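Local coordinates for flavin-dependent monooxygenase, oxygenase subunit HsaA (Rhodococcus sp., PDB 2RFQ), which catalyses the flavin-dependent ortho-hydroxylation of the phenolic secosteroid 3-HSA to the catechol 3,4-DHSA during cholesterol breakdown, at residues Y133-N136 / G137-W141; R206-S209 / F210-S214; E312-P315 / F316-L320. All coordinates share one frame; numbering follows the deposited sequence.

Interaction 1: residues Y133-N136 / G137-W141; sequences YTVN and GAWAW
Val135 and Trp139 meet four residues apart on a single strand. The apolar contact is made by one methyl: CG1 of Val135 lies 3.7 Å from CH2 of Trp139, arriving at the edge of the indole near its plane, while CZ3 of Trp139 is 4.0 Å from that methyl. With chi1 of -86°, the indole swings to the side of its own backbone N and lies back along the strand, its six-membered ring leading. A side chain at Gly137 would run into CZ3 of Trp139. Alternation along the strand sets Val135, Gly137 and Trp139 on one side, and the glycine between lets the indole lie back to Val135; the strand is the second arm of the hairpin 124-129/132-142, in the beta domain characteristic of the acyl-CoA dehydrogenase fold.

The polar groups look elsewhere. NE1 of Trp139 donates to the carbonyl of Gly154, and OD1 of Asn136 accepts from the backbone N of Asp199. Replacing Trp139 by alanine is likely to leave the CG1 methyl of Val135 without its aromatic neighbour, open a gap over Gly137 and leave the Gly154 carbonyl without its donor. Backbone bonds from Val135 to Val200 and from Gly137 to Val197 tie the strand to its antiparallel neighbours.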
loop_
_atom_site.group_PDB
_atom_site.type_symbol
_atom_site.label_atom_id
_atom_site.label_comp_id
_atom_site.label_asym_id
_atom_site.label_seq_id
_atom_site.Cartn_x
_atom_site.Cartn_y
_atom_site.Cartn_z
ATOM N N TYR A 133 -3.463 -45.708 -21.532
ATOM C CA TYR A 133 -4.199 -45.315 -20.319
ATOM C C TYR A 133 -5.688 -45.241 -20.555
ATOM O O TYR A 133 -6.145 -44.901 -21.660
ATOM C CB TYR A 133 -3.724 -43.934 -19.805
ATOM C CG TYR A 133 -2.228 -43.823 -19.712
ATOM C CD1 TYR A 133 -1.563 -44.069 -18.507
ATOM C CD2 TYR A 133 -1.463 -43.525 -20.851
ATOM C CE1 TYR A 133 -0.177 -44.005 -18.433
ATOM C CE2 TYR A 133 -0.098 -43.462 -20.785
ATOM C CZ TYR A 133 0.539 -43.694 -19.588
ATOM O OH TYR A 133 1.903 -43.625 -19.531
ATOM N N THR A 134 -6.452 -45.567 -19.514
ATOM C CA THR A 134 -7.881 -45.267 -19.494
ATOM C C THR A 134 -8.046 -44.002 -18.668
ATOM O O THR A 134 -7.665 -43.945 -17.496
ATOM C CB THR A 134 -8.725 -46.411 -18.878
ATOM O OG1 THR A 134 -8.472 -47.629 -19.586
ATOM C CG2 THR A 134 -10.215 -46.096 -18.974
ATOM N N VAL A 135 -8.610 -42.988 -19.303
ATOM C CA VAL A 135 -8.689 -41.681 -18.693
ATOM C C VAL A 135 -10.135 -41.350 -18.361
ATOM O O VAL A 135 -11.051 -41.642 -19.137
ATOM C CB VAL A 135 -8.058 -40.596 -19.602
ATOM C CG1 VAL A 135 -8.125 -39.220 -18.931
ATOM C CG2 VAL A 135 -6.596 -40.956 -19.913
ATOM N N ASN A 136 -10.315 -40.764 -17.178
ATOM C CA ASN A 136 -11.608 -40.282 -16.687
ATOM C C ASN A 136 -11.402 -38.929 -16.047
ATOM O O ASN A 136 -10.460 -38.728 -15.265
ATOM C CB ASN A 136 -12.226 -41.252 -15.669
ATOM C CG ASN A 136 -12.843 -42.466 -16.331
ATOM O OD1 ASN A 136 -13.948 -42.399 -16.878
ATOM N ND2 ASN A 136 -12.133 -43.588 -16.286
ATOM N N GLY A 137 -12.261 -37.980 -16.394
ATOM C CA GLY A 137 -12.176 -36.681 -15.744
ATOM C C GLY A 137 -13.233 -35.700 -16.184
ATOM O O GLY A 137 -13.985 -35.959 -17.114
ATOM N N ALA A 138 -13.275 -34.579 -15.483
ATOM C CA ALA A 138 -14.112 -33.448 -15.855
ATOM C C ALA A 138 -13.286 -32.181 -15.619
ATOM O O ALA A 138 -13.285 -31.583 -14.528
ATOM C CB ALA A 138 -15.427 -33.455 -15.039
ATOM N N TRP A 139 -12.580 -31.781 -16.668
ATOM C CA TRP A 139 -11.588 -30.722 -16.580
ATOM C C TRP A 139 -12.213 -29.358 -16.890
ATOM O O TRP A 139 -12.494 -29.042 -18.050
ATOM C CB TRP A 139 -10.446 -30.996 -17.560
ATOM C CG TRP A 139 -9.357 -31.883 -17.057
ATOM C CD1 TRP A 139 -8.261 -31.500 -16.345
ATOM C CD2 TRP A 139 -9.240 -33.298 -17.256
ATOM N NE1 TRP A 139 -7.450 -32.594 -16.090
ATOM C CE2 TRP A 139 -8.040 -33.712 -16.623
ATOM C CE3 TRP A 139 -10.036 -34.257 -17.894
ATOM C CZ2 TRP A 139 -7.603 -35.042 -16.640
ATOM C CZ3 TRP A 139 -9.605 -35.597 -17.902
ATOM C CH2 TRP A 139 -8.396 -35.966 -17.277
ATOM N N ALA A 140 -12.417 -28.568 -15.837
ATOM C CA ALA A 140 -12.982 -27.206 -15.947
ATOM C C ALA A 140 -11.963 -26.195 -16.447
ATOM O O ALA A 140 -10.765 -26.488 -16.565
ATOM C CB ALA A 140 -13.527 -26.752 -14.587
ATOM N N TRP A 141 -12.464 -25.001 -16.749
ATOM C CA TRP A 141 -11.635 -23.851 -17.084
ATOM C C TRP A 141 -10.788 -24.047 -18.352
ATOM O O TRP A 141 -9.647 -23.555 -18.416
ATOM C CB TRP A 141 -10.750 -23.407 -15.886
ATOM C CG TRP A 141 -11.482 -23.249 -14.556
ATOM C CD1 TRP A 141 -11.886 -24.260 -13.729
ATOM C CD2 TRP A 141 -11.849 -22.029 -13.895
ATOM N NE1 TRP A 141 -12.500 -23.748 -12.605
ATOM C CE2 TRP A 141 -12.493 -22.380 -12.687
ATOM C CE3 TRP A 141 -11.687 -20.671 -14.202
ATOM C CZ2 TRP A 141 -12.983 -21.420 -11.780
ATOM C CZ3 TRP A 141 -12.165 -19.718 -13.307
ATOM C CH2 TRP A 141 -12.815 -20.099 -12.106
#

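Interaction 2: residues R206-S209 / F210-S214; sequences RVLS and FKAMS
At Ser209 the chain turns from strand 207-209 into helix 210-214, whose axis is inclined by 57° to the strand, and the Ser209 carbonyl takes the helical hydrogen bond from Met213 N (O to N 3.2 Å, 156° at the hydrogen). Ser209 is also the N-cap residue: with OG anti to the backbone N (chi1 170°), the hydroxyl comes forward to the first turn and accepts a weak bond from Lys211 N, OG to N 3.1 Å. The same oxygen has a second partner in OD1 of Asp165, so the cap is itself held from strand 162-172. In the first turn, CB of Ala212 rests 3.5 Å from the Ser209 O atom. A second, apolar tie reaches back one residue further. CD2 of Leu208 touches the selenium of Met213, modelled as selenomethionine, at 3.7 Å, and Met213 CG at 3.8 Å; the two side chains cross at about a right angle. Leu208 and Met213 both press on His95 of helix 80-96 and on Leu98, while Leu208 is joined through its backbone to Ser168 of strand 162-172, and the ring of Phe210 meets that of Trp233.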
loop_
_atom_site.group_PDB
_atom_site.type_symbol
_atom_site.label_atom_id
_atom_site.label_comp_id
_atom_site.label_asym_id
_atom_site.label_seq_id
_atom_site.Cartn_x
_atom_site.Cartn_y
_atom_site.Cartn_z
ATOM N N ARG A 206 0.625 -40.486 -26.929
ATOM C CA ARG A 206 -0.137 -39.249 -26.736
ATOM C C ARG A 206 -0.135 -38.772 -25.273
ATOM O O ARG A 206 -0.975 -37.963 -24.866
ATOM C CB ARG A 206 -1.570 -39.451 -27.229
ATOM C CG ARG A 206 -1.678 -39.562 -28.742
ATOM C CD ARG A 206 -3.143 -39.472 -29.132
ATOM N NE ARG A 206 -3.361 -39.854 -30.528
ATOM C CZ ARG A 206 -4.533 -40.283 -30.988
ATOM N NH1 ARG A 206 -5.577 -40.390 -30.165
ATOM N NH2 ARG A 206 -4.669 -40.611 -32.270
ATOM N N VAL A 207 0.836 -39.241 -24.491
ATOM C CA VAL A 207 0.938 -38.827 -23.088
ATOM C C VAL A 207 2.353 -38.345 -22.785
ATOM O O VAL A 207 3.327 -38.995 -23.164
ATOM C CB VAL A 207 0.535 -39.991 -22.143
ATOM C CG1 VAL A 207 0.674 -39.571 -20.676
ATOM C CG2 VAL A 207 -0.884 -40.414 -22.448
ATOM N N LEU A 208 2.465 -37.186 -22.130
ATOM C CA LEU A 208 3.784 -36.604 -21.872
ATOM C C LEU A 208 3.943 -36.206 -20.416
ATOM O O LEU A 208 3.144 -35.435 -19.894
ATOM C CB LEU A 208 4.003 -35.367 -22.745
ATOM C CG LEU A 208 5.335 -34.619 -22.562
ATOM C CD1 LEU A 208 6.545 -35.478 -22.900
ATOM C CD2 LEU A 208 5.344 -33.365 -23.431
ATOM N N SER A 209 4.993 -36.719 -19.773
ATOM C CA SER A 209 5.244 -36.405 -18.379
ATOM C C SER A 209 5.896 -35.022 -18.228
ATOM O O SER A 209 6.812 -34.686 -18.961
ATOM C CB SER A 209 6.185 -37.460 -17.783
ATOM O OG SER A 209 6.610 -37.030 -16.501
ATOM N N PHE A 210 5.426 -34.223 -17.281
ATOM C CA PHE A 210 6.116 -32.970 -16.983
ATOM C C PHE A 210 7.559 -33.182 -16.486
ATOM O O PHE A 210 8.428 -32.335 -16.731
ATOM C CB PHE A 210 5.318 -32.143 -15.995
ATOM C CG PHE A 210 4.091 -31.538 -16.594
ATOM C CD1 PHE A 210 4.175 -30.384 -17.379
ATOM C CD2 PHE A 210 2.858 -32.149 -16.416
ATOM C CE1 PHE A 210 3.024 -29.814 -17.939
ATOM C CE2 PHE A 210 1.700 -31.591 -16.979
ATOM C CZ PHE A 210 1.793 -30.423 -17.738
ATOM N N LYS A 211 7.823 -34.304 -15.811
ATOM C CA LYS A 211 9.198 -34.635 -15.393
ATOM C C LYS A 211 10.123 -34.844 -16.592
ATOM O O LYS A 211 11.273 -34.403 -16.571
ATOM C CB LYS A 211 9.209 -35.867 -14.463
ATOM C CG LYS A 211 10.537 -36.101 -13.730
ATOM C CD LYS A 211 10.913 -34.879 -12.874
ATOM C CE LYS A 211 12.062 -35.175 -11.910
ATOM N NZ LYS A 211 12.625 -33.902 -11.344
ATOM N N ALA A 212 9.624 -35.514 -17.633
ATOM C CA ALA A 212 10.387 -35.725 -18.876
ATOM C C ALA A 212 10.706 -34.386 -19.512
ATOM O O ALA A 212 11.793 -34.181 -20.053
ATOM C CB ALA A 212 9.610 -36.583 -19.850
HETATM N N MSE A 213 9.742 -33.475 -19.460
HETATM C CA MSE A 213 9.970 -32.142 -19.984
HETATM C C MSE A 213 11.096 -31.455 -19.227
HETATM O O MSE A 213 12.046 -30.946 -19.844
HETATM C CB MSE A 213 8.686 -31.319 -19.929
HETATM C CG MSE A 213 7.692 -31.755 -20.972
HETATM SE SE MSE A 213 5.916 -30.993 -20.637
HETATM C CE MSE A 213 6.422 -29.081 -20.383
ATOM N N SER A 214 11.014 -31.472 -17.900
ATOM C CA SER A 214 11.998 -30.799 -17.050
ATOM C C SER A 214 13.380 -31.444 -17.163
ATOM O O SER A 214 14.403 -30.783 -16.991
ATOM C CB SER A 214 11.521 -30.780 -15.599
ATOM O OG SER A 214 10.246 -30.179 -15.511
#

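Interaction 3: residues E312-P315 / F316-L320; sequences EEVP and FELRL
CG1 of Val314 lies anti to the backbone N (chi1 173°), where it meets the first turn of the following helix; chi1 of -77° puts Arg319 CG beside its own backbone N, against that methyl, and the bend at chi3 (61°) then turns the guanidinium to Phe316. CG1 of Val314 is 3.8 Å from CG of Arg319, the two side chains crossing at about a right angle, and it also touches CD2 of Leu318 at 4.1 Å.

Pro315 occupies the N-cap position of helix 316-344. Having no polar side chain, it caps no helical N-H; its part in the first turn is played by the carbonyl oxygen, which accepts a bond from Arg319 N (O to N 3.2 Å) and a weak one from Leu318 N. Its ring CG packs 4.1 Å from CB of Leu318. The N-H of Phe316, at the helix start, donates to a water (N to O 2.9 Å) that in turn makes a weak bond to OE1 of Glu313.

Arg319 is gripped from several directions. An edge atom of the Phe316 ring, CD1, stands 3.9 Å above the centre of the guanidinium plane, so the ring points edge-on at the flat face of the cation. A water bridges NH1 of Arg319 and Val314 O; it is modelled at two positions too close to be filled together, so a second simultaneous bridge is doubtful. NH2 forms a salt bridge with the terminal carboxylate of Val394.

The loop joins helices 277-309 and 316-344 of the helical C-terminal domain of the acyl-CoA dehydrogenase fold. Around this helix start, Pro315 and Leu318 lean on Leu307 of the preceding helix 277-309, Phe316 lies against Val394, and Leu320 faces Met379 and Tyr380 of helix 373-384.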
loop_
_atom_site.group_PDB
_atom_site.type_symbol
_atom_site.label_atom_id
_atom_site.label_comp_id
_atom_site.label_asym_id
_atom_site.label_seq_id
_atom_site.Cartn_x
_atom_site.Cartn_y
_atom_site.Cartn_z
ATOM N N GLU A 312 23.719 -22.843 -23.324
ATOM C CA GLU A 312 23.833 -22.963 -21.873
ATOM C C GLU A 312 22.537 -23.416 -21.246
ATOM O O GLU A 312 21.469 -23.261 -21.840
ATOM C CB GLU A 312 24.196 -21.609 -21.263
ATOM C CG GLU A 312 25.567 -21.136 -21.693
ATOM C CD GLU A 312 25.964 -19.830 -21.065
ATOM O OE1 GLU A 312 25.600 -19.581 -19.894
ATOM O OE2 GLU A 312 26.654 -19.049 -21.747
ATOM N N GLU A 313 22.650 -23.976 -20.043
ATOM C CA GLU A 313 21.479 -24.266 -19.218
ATOM C C GLU A 313 20.891 -22.966 -18.662
ATOM O O GLU A 313 21.582 -21.958 -18.541
ATOM C CB GLU A 313 21.834 -25.244 -18.080
ATOM C CG GLU A 313 22.618 -24.660 -16.892
ATOM C CD GLU A 313 22.230 -25.280 -15.542
ATOM O OE1 GLU A 313 22.238 -24.539 -14.526
ATOM O OE2 GLU A 313 21.911 -26.497 -15.487
ATOM N N VAL A 314 19.608 -22.998 -18.323
ATOM C CA VAL A 314 18.978 -21.893 -17.611
ATOM C C VAL A 314 19.191 -22.182 -16.125
ATOM O O VAL A 314 18.763 -23.236 -15.644
ATOM C CB VAL A 314 17.449 -21.816 -17.885
ATOM C CG1 VAL A 314 16.819 -20.761 -16.991
ATOM C CG2 VAL A 314 17.163 -21.507 -19.370
ATOM N N PRO A 315 19.905 -21.292 -15.413
ATOM C CA PRO A 315 20.132 -21.643 -14.010
ATOM C C PRO A 315 18.883 -21.539 -13.174
ATOM O O PRO A 315 18.004 -20.716 -13.455
ATOM C CB PRO A 315 21.193 -20.637 -13.540
ATOM C CG PRO A 315 21.137 -19.524 -14.478
ATOM C CD PRO A 315 20.579 -20.042 -15.796
ATOM N N PHE A 316 18.832 -22.359 -12.126
ATOM C CA PHE A 316 17.692 -22.371 -11.245
ATOM C C PHE A 316 17.395 -21.006 -10.637
ATOM O O PHE A 316 16.209 -20.641 -10.512
ATOM C CB PHE A 316 17.868 -23.428 -10.162
ATOM C CG PHE A 316 16.584 -23.804 -9.486
ATOM C CD1 PHE A 316 15.547 -24.403 -10.209
ATOM C CD2 PHE A 316 16.399 -23.547 -8.128
ATOM C CE1 PHE A 316 14.350 -24.744 -9.584
ATOM C CE2 PHE A 316 15.215 -23.895 -7.499
ATOM C CZ PHE A 316 14.186 -24.489 -8.228
ATOM N N GLU A 317 18.441 -20.239 -10.285
ATOM C CA GLU A 317 18.223 -18.911 -9.699
ATOM C C GLU A 317 17.413 -18.022 -10.634
ATOM O O GLU A 317 16.559 -17.246 -10.171
ATOM C CB GLU A 317 19.529 -18.219 -9.253
ATOM C CG GLU A 317 20.470 -17.720 -10.377
ATOM C CD GLU A 317 20.143 -16.309 -10.967
ATOM O OE1 GLU A 317 20.548 -16.085 -12.137
ATOM O OE2 GLU A 317 19.522 -15.432 -10.296
ATOM N N LEU A 318 17.655 -18.138 -11.950
ATOM C CA LEU A 318 16.890 -17.354 -12.917
ATOM C C LEU A 318 15.432 -17.821 -13.014
ATOM O O LEU A 318 14.515 -16.995 -13.094
ATOM C CB LEU A 318 17.586 -17.393 -14.282
ATOM C CG LEU A 318 16.895 -16.693 -15.453
ATOM C CD1 LEU A 318 16.496 -15.253 -15.151
ATOM C CD2 LEU A 318 17.805 -16.767 -16.706
ATOM N N ARG A 319 15.225 -19.136 -12.996
ATOM C CA ARG A 319 13.864 -19.676 -13.000
ATOM C C ARG A 319 13.099 -19.170 -11.774
ATOM O O ARG A 319 11.909 -18.864 -11.867
ATOM C CB ARG A 319 13.894 -21.207 -13.040
ATOM C CG ARG A 319 14.227 -21.718 -14.451
ATOM C CD ARG A 319 14.676 -23.160 -14.427
ATOM N NE ARG A 319 13.644 -24.045 -13.918
ATOM C CZ ARG A 319 13.833 -25.332 -13.619
ATOM N NH1 ARG A 319 15.036 -25.900 -13.789
ATOM N NH2 ARG A 319 12.819 -26.069 -13.147
ATOM N N LEU A 320 13.798 -19.059 -10.636
ATOM C CA LEU A 320 13.162 -18.524 -9.419
ATOM C C LEU A 320 12.821 -17.043 -9.561
ATOM O O LEU A 320 11.707 -16.602 -9.188
ATOM C CB LEU A 320 14.068 -18.730 -8.188
ATOM C CG LEU A 320 14.201 -20.185 -7.738
ATOM C CD1 LEU A 320 15.378 -20.332 -6.751
ATOM C CD2 LEU A 320 12.911 -20.692 -7.102
HETATM O O HOH W 1 21.162 -23.893 -11.458
HETATM O O HOH W 2 17.660 -24.899 -13.766
HETATM O O HOH W 3 17.211 -25.323 -16.070
#

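Interactions 1 and 2 both reach the same sheet, and they touch: CD2 of Tyr133 is 3.5 Å from CG2 of Val207, although their centres are about 17 Å apart. Both flank the probable FMN site, with the side chain of Trp139 about 3 Å from that of Ser119 and the side chain of Phe210 about 4 Å from that of Tyr120; Trp141, another residue of that site, packs on Ala346 of a second subunit. A bound 3-pyridinium-1-ylpropane-1-sulfonate lies about 13 Å from the side chain of Trp139. Interaction 3 belongs instead to the helical C-terminal domain, away from these sites. Its nearest atoms are about 5 Å from interaction 2 and about 21 Å from interaction 1.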